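PDB 5WCE: beta sliding clamp from Caulobacter crescentus, which probably encircles DNA as a ring-shaped head-to-tail homodimer and tethers DNA polymerases and other proteins to it, conferring processivity. Local coordinates for residues Glu215-Arg218 and Leu219-Ala223. Numbering follows the deposited sequence. Where two conformers were deposited one is given.
Sequences EARR and LMESA
The guanidinium of R217 receives the carboxylate of E221 at its edge, near its own plane, with the two flat groups perpendicular (90°). NH1 of R217 sits 3.4 Å from OE2 of E221 and equally far from OE1, so this i to i+4 salt bridge is two weak, forked hydrogen bonds. A bend at chi2 (59°) turns the arginine along the helix to meet it. NE of R217 has a stronger partner, D148, in a second salt bridge. The R218 guanidinium turns back to E215, whose OE2 lies in its plane; NH2 of R218 approaches the syn side of OE2 at 2.9 Å, somewhat out of the carboxylate plane, almost straight (175°).

In the backbone, L219 N to E215 O (3.1 Å) and M220 N to A216 O (2.8 Å) are regular bonds, whereas E221 N reaches R217 O weakly and bonds better, from above the carbonyl plane, to R218 O (3.0 Å), shifting from four-residue to three-residue spacing. A type I turn spans M220 to A223, and a water links R218 O to OG of S222.

CE of M220 lies 3.9 Å from CB of A216. M220 packs on L143, I144 and I147, A216 on F238, L219 on F240, and E215 and A216 on L245. Helix 210-220 thus lies beside helix 140-148 over antiparallel strands 235-240 and 243-248, as in the helix-lined, sheet-backed ring of sliding clamps.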
ATOM      1  N   GLU A 215      12.706  14.356  -3.584  1.00 24.82           N
ATOM      2  CA  GLU A 215      12.155  15.426  -2.782  1.00 25.34           C
ATOM      3  C   GLU A 215      11.902  16.652  -3.633  1.00 23.55           C
ATOM      4  O   GLU A 215      10.850  17.289  -3.485  1.00 22.41           O
ATOM      5  CB  GLU A 215      13.069  15.736  -1.582  1.00 28.64           C
ATOM      6  CG  GLU A 215      13.138  14.601  -0.566  1.00 33.09           C
ATOM      7  CD  GLU A 215      11.755  14.232  -0.062  1.00 38.41           C
ATOM      8  OE1 GLU A 215      11.072  15.169   0.346  1.00 40.10           O
ATOM      9  OE2 GLU A 215      11.330  13.047  -0.164  1.00 45.00           O
ATOM     10  N   ALA A 216      12.833  16.989  -4.542  1.00 22.03           N
ATOM     11  CA  ALA A 216      12.574  18.072  -5.500  1.00 21.78           C
ATOM     12  C   ALA A 216      11.346  17.840  -6.373  1.00 21.92           C
ATOM     13  O   ALA A 216      10.527  18.753  -6.603  1.00 20.98           O
ATOM     14  CB  ALA A 216      13.819  18.361  -6.396  1.00 21.95           C
ATOM     15  N   ARG A 217      11.219  16.612  -6.858  1.00 22.13           N
ATOM     16  CA  ARG A 217      10.105  16.257  -7.702  1.00 22.54           C
ATOM     17  C   ARG A 217       8.782  16.386  -6.923  1.00 23.51           C
ATOM     18  O   ARG A 217       7.806  16.869  -7.474  1.00 24.79           O
ATOM     19  CB  ARG A 217      10.294  14.806  -8.219  1.00 22.41           C
ATOM     20  CG  ARG A 217       9.151  14.298  -9.115  1.00 22.53           C
ATOM     21  CD  ARG A 217       8.950  15.170 -10.344  1.00 22.98           C
ATOM     22  NE  ARG A 217       7.825  14.665 -11.091  1.00 24.19           N
ATOM     23  CZ  ARG A 217       6.551  14.993 -10.910  1.00 25.81           C
ATOM     24  NH1 ARG A 217       6.208  15.847  -9.972  1.00 27.81           N
ATOM     25  NH2 ARG A 217       5.604  14.470 -11.695  1.00 26.05           N
ATOM     26  N   ARG A 218       8.768  15.981  -5.656  1.00 24.79           N
ATOM     27  CA  ARG A 218       7.573  16.164  -4.787  1.00 27.25           C
ATOM     28  C   ARG A 218       7.173  17.635  -4.662  1.00 27.04           C
ATOM     29  O   ARG A 218       6.039  18.015  -4.903  1.00 25.35           O
ATOM     30  CB  ARG A 218       7.841  15.531  -3.416  1.00 29.95           C
ATOM     31  CG  ARG A 218       6.603  15.379  -2.564  1.00 34.03           C
ATOM     32  CD  ARG A 218       6.863  14.934  -1.119  1.00 37.49           C
ATOM     33  NE  ARG A 218       7.919  13.920  -1.001  1.00 43.72           N
ATOM     34  CZ  ARG A 218       7.805  12.590  -1.187  1.00 47.06           C
ATOM     35  NH1 ARG A 218       6.647  11.987  -1.507  1.00 50.53           N
ATOM     36  NH2 ARG A 218       8.888  11.842  -1.035  1.00 46.78           N
ATOM     37  N   LEU A 219       8.158  18.480  -4.354  1.00 26.58           N
ATOM     38  CA  LEU A 219       7.915  19.918  -4.270  1.00 27.82           C
ATOM     39  C   LEU A 219       7.477  20.557  -5.574  1.00 28.26           C
ATOM     40  O   LEU A 219       6.688  21.541  -5.590  1.00 27.94           O
ATOM     41  CB  LEU A 219       9.159  20.630  -3.707  1.00 26.54           C
ATOM     42  CG  LEU A 219       9.447  20.294  -2.231  1.00 26.88           C
ATOM     43  CD1 LEU A 219      10.833  20.737  -1.759  1.00 26.08           C
ATOM     44  CD2 LEU A 219       8.413  20.890  -1.269  1.00 27.20           C
ATOM     45  N   MET A 220       7.992  20.038  -6.695  1.00 29.85           N
ATOM     46  CA  MET A 220       7.509  20.464  -8.001  1.00 30.48           C
ATOM     47  C   MET A 220       6.024  20.267  -8.209  1.00 35.03           C
ATOM     48  O   MET A 220       5.465  21.004  -8.992  1.00 35.64           O
ATOM     49  CB  MET A 220       8.238  19.728  -9.119  1.00 28.96           C
ATOM     50  CG  MET A 220       9.573  20.336  -9.372  1.00 28.43           C
ATOM     51  SD  MET A 220      10.526  19.366 -10.536  1.00 26.54           S
ATOM     52  CE  MET A 220      12.114  19.453  -9.712  1.00 26.22           C
ATOM     53  N   GLU A 221       5.394  19.300  -7.525  1.00 38.01           N
ATOM     54  CA  GLU A 221       3.952  19.094  -7.702  0.50 40.68           C
ATOM     55  C   GLU A 221       3.139  20.328  -7.259  1.00 43.75           C
ATOM     56  O   GLU A 221       2.086  20.574  -7.826  1.00 47.67           O
ATOM     57  CB  GLU A 221       3.430  17.797  -7.086  0.50 38.96           C
ATOM     58  CG  GLU A 221       2.316  17.168  -7.937  0.50 39.60           C
ATOM     59  CD  GLU A 221       2.828  16.445  -9.185  0.50 39.27           C
ATOM     60  OE1 GLU A 221       2.986  15.216  -9.135  0.50 38.56           O
ATOM     61  OE2 GLU A 221       3.097  17.084 -10.218  0.50 38.73           O
ATOM     62  N   SER A 222       3.648  21.117  -6.304  1.00 45.83           N
ATOM     63  CA  SER A 222       2.969  22.329  -5.789  1.00 45.70           C
ATOM     64  C   SER A 222       3.597  23.647  -6.278  1.00 48.24           C
ATOM     65  O   SER A 222       3.199  24.719  -5.793  1.00 50.88           O
ATOM     66  CB  SER A 222       3.041  22.337  -4.258  1.00 47.95           C
ATOM     67  OG  SER A 222       2.591  21.139  -3.627  1.00 52.77           O
ATOM     68  N   ALA A 223       4.554  23.596  -7.217  1.00 43.58           N
ATOM     69  CA  ALA A 223       5.290  24.778  -7.653  1.00 42.79           C
ATOM     70  C   ALA A 223       4.490  25.617  -8.615  1.00 42.88           C
ATOM     71  O   ALA A 223       3.440  25.209  -9.040  1.00 46.31           O
ATOM     72  CB  ALA A 223       6.624  24.367  -8.305  1.00 41.84           C
TER
HETATM   73  O   HOH W   1       4.657  19.053  -2.716  1.00 36.57           O